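Local coordinates for protein eukaryotic translation initiation factor 2A (Schizosaccharomyces pombe, PDB 3WJ9) that probably directs methionyl-tRNAi to 40S ribosomal subunits in a codon-dependent manner, early in translation of a small number of specific mRNAs, at residues I383-I388 / P392-E397. Residues are numbered along the deposited sequence; the frame is centred on the assembly and turned at random.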
# COMPACT_ATOMS: atom_id res chain seq x y z
N ILE A 383 -16.13 12.66 -5.73
CA ILE A 383 -15.76 11.41 -6.38
C ILE A 383 -16.09 11.48 -7.86
O ILE A 383 -17.16 11.96 -8.24
CB ILE A 383 -16.51 10.19 -5.77
CG1 ILE A 383 -16.13 10.00 -4.30
CG2 ILE A 383 -16.19 8.92 -6.55
CD1 ILE A 383 -16.84 8.82 -3.65
N LYS A 384 -15.17 11.02 -8.70
CA LYS A 384 -15.43 10.95 -10.14
C LYS A 384 -14.83 9.68 -10.74
O LYS A 384 -13.64 9.42 -10.58
CB LYS A 384 -14.89 12.18 -10.85
CG LYS A 384 -15.24 12.24 -12.33
CD LYS A 384 -15.07 13.64 -12.87
CE LYS A 384 -15.40 13.71 -14.35
NZ LYS A 384 -15.12 15.06 -14.91
N ILE A 385 -15.66 8.89 -11.41
CA ILE A 385 -15.20 7.69 -12.10
C ILE A 385 -15.12 7.96 -13.60
O ILE A 385 -16.06 8.47 -14.20
CB ILE A 385 -16.13 6.48 -11.84
CG1 ILE A 385 -16.03 6.02 -10.38
CG2 ILE A 385 -15.76 5.32 -12.75
CD1 ILE A 385 -16.98 6.73 -9.44
N TRP A 386 -13.98 7.63 -14.20
CA TRP A 386 -13.73 7.92 -15.61
C TRP A 386 -13.58 6.65 -16.43
O TRP A 386 -13.13 5.63 -15.91
CB TRP A 386 -12.46 8.76 -15.79
CG TRP A 386 -12.26 9.89 -14.83
CD1 TRP A 386 -12.04 9.79 -13.48
CD2 TRP A 386 -12.19 11.28 -15.14
NE1 TRP A 386 -11.88 11.04 -12.94
CE2 TRP A 386 -11.97 11.97 -13.94
CE3 TRP A 386 -12.32 12.02 -16.32
CZ2 TRP A 386 -11.86 13.36 -13.88
CZ3 TRP A 386 -12.22 13.39 -16.26
CH2 TRP A 386 -11.99 14.05 -15.05
N HIS A 387 -13.93 6.71 -17.71
CA HIS A 387 -13.55 5.64 -18.62
C HIS A 387 -12.06 5.75 -18.91
O HIS A 387 -11.43 6.75 -18.57
CB HIS A 387 -14.34 5.71 -19.92
CG HIS A 387 -15.79 5.40 -19.76
ND1 HIS A 387 -16.71 6.34 -19.34
CD2 HIS A 387 -16.49 4.25 -19.94
CE1 HIS A 387 -17.91 5.79 -19.28
NE2 HIS A 387 -17.80 4.52 -19.64
N ILE A 388 -11.49 4.73 -19.54
CA ILE A 388 -10.08 4.76 -19.91
C ILE A 388 -9.90 5.64 -21.14
O ILE A 388 -8.78 5.99 -21.52
CB ILE A 388 -9.52 3.35 -20.18
CG1 ILE A 388 -8.01 3.32 -19.93
CG2 ILE A 388 -9.88 2.88 -21.58
CD1 ILE A 388 -7.64 3.61 -18.50
N PRO A 392 -16.47 10.54 -18.68
CA PRO A 392 -16.89 10.32 -17.29
C PRO A 392 -18.06 9.35 -17.26
O PRO A 392 -18.67 9.12 -18.30
CB PRO A 392 -17.30 11.71 -16.82
CG PRO A 392 -17.77 12.39 -18.06
CD PRO A 392 -16.88 11.87 -19.17
N MSE A 393 -18.27 8.67 -16.13
CA MSE A 393 -19.45 7.84 -15.93
C MSE A 393 -20.17 8.14 -14.64
O MSE A 393 -21.29 7.64 -14.42
CB MSE A 393 -19.10 6.36 -16.00
CG MSE A 393 -17.68 6.08 -15.53
SE MSE A 393 -17.37 4.14 -15.62
CE MSE A 393 -15.98 4.14 -17.01
N PHE A 394 -19.55 8.95 -13.79
CA PHE A 394 -20.07 9.27 -12.47
C PHE A 394 -19.43 10.52 -11.89
O PHE A 394 -18.29 10.86 -12.23
CB PHE A 394 -19.88 8.09 -11.51
CG PHE A 394 -20.65 8.23 -10.24
CD1 PHE A 394 -22.03 8.14 -10.25
CD2 PHE A 394 -20.01 8.43 -9.03
CE1 PHE A 394 -22.76 8.25 -9.09
CE2 PHE A 394 -20.73 8.54 -7.86
CZ PHE A 394 -22.11 8.45 -7.89
N TYR A 395 -20.17 11.19 -11.02
CA TYR A 395 -19.65 12.33 -10.27
C TYR A 395 -20.56 12.62 -9.09
O TYR A 395 -21.79 12.57 -9.21
CB TYR A 395 -19.51 13.57 -11.14
CG TYR A 395 -19.05 14.79 -10.37
CD1 TYR A 395 -17.70 15.01 -10.14
CD2 TYR A 395 -19.96 15.72 -9.88
CE1 TYR A 395 -17.27 16.12 -9.43
CE2 TYR A 395 -19.54 16.82 -9.17
CZ TYR A 395 -18.19 17.02 -8.95
OH TYR A 395 -17.77 18.13 -8.25
N GLU A 396 -19.96 12.95 -7.96
CA GLU A 396 -20.70 13.13 -6.73
C GLU A 396 -20.00 14.14 -5.84
O GLU A 396 -18.81 14.01 -5.56
CB GLU A 396 -20.88 11.78 -6.04
CG GLU A 396 -21.74 11.78 -4.80
CD GLU A 396 -22.24 10.39 -4.44
OE1 GLU A 396 -22.80 9.72 -5.33
OE2 GLU A 396 -22.04 9.96 -3.29
N GLU A 397 -20.74 15.15 -5.39
CA GLU A 397 -20.18 16.22 -4.58
C GLU A 397 -20.29 15.88 -3.10
O GLU A 397 -21.32 15.40 -2.64
CB GLU A 397 -20.90 17.54 -4.88
CG GLU A 397 -20.34 18.74 -4.13
CD GLU A 397 -21.29 19.92 -4.17
OE1 GLU A 397 -20.82 21.07 -4.07
OE2 GLU A 397 -22.51 19.70 -4.29
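Ile-385 faces two successive residues of the neighbouring strand, selenomethionine Met-393 and Phe-394, which makes a classic beta bulge in the antiparallel hairpin of strands 382-387 and 392-397. At the bulge, Met-393 N bonds to Ile-385 O (2.9 Å), whereas the bond from Ile-385 N to Phe-394 O is weak. Ile-383 and Glu-396 form an antiparallel hydrogen-bonded pair, exchanging two backbone bonds.

The branched isoleucine suits its double task. CG2 meets Met-393 CG at 3.5 Å, the two side chains crossing at about a right angle, while CD1 reaches Phe-394 CD2, also at 3.5 Å, approaching the ring obliquely. On the reverse face, Lys-384 runs extended with CG anti to the backbone N (chi1 -175°), which lays its methylenes past Tyr-395 and brings CE beside Pro-392 CB (3.7 Å). The same CE lies over one face of the Trp-386 ring, offset toward its rim; Trp-386 NE1 bonds to Thr-370 OG1.

The bent Met-393 chain carries SE over one face of the His-387 imidazole, 4.2 Å from the ring centroid, and Pro-392 O lies at the ring's edge, in plane. His-387 ND1 bonds to Ala-391 O in the turn; an alanine here would probably leave that carbonyl without its mate and Met-393 without the flat surface it lies against.

This hairpin forms the outer half of a four-stranded beta-propeller blade in the WD 4 repeat. Its chemistry implies two kinds of fit at the bulge: a branched isoleucine meeting two neighbours, and a polarisable selenium set against an imidazole held by Ala-391 O.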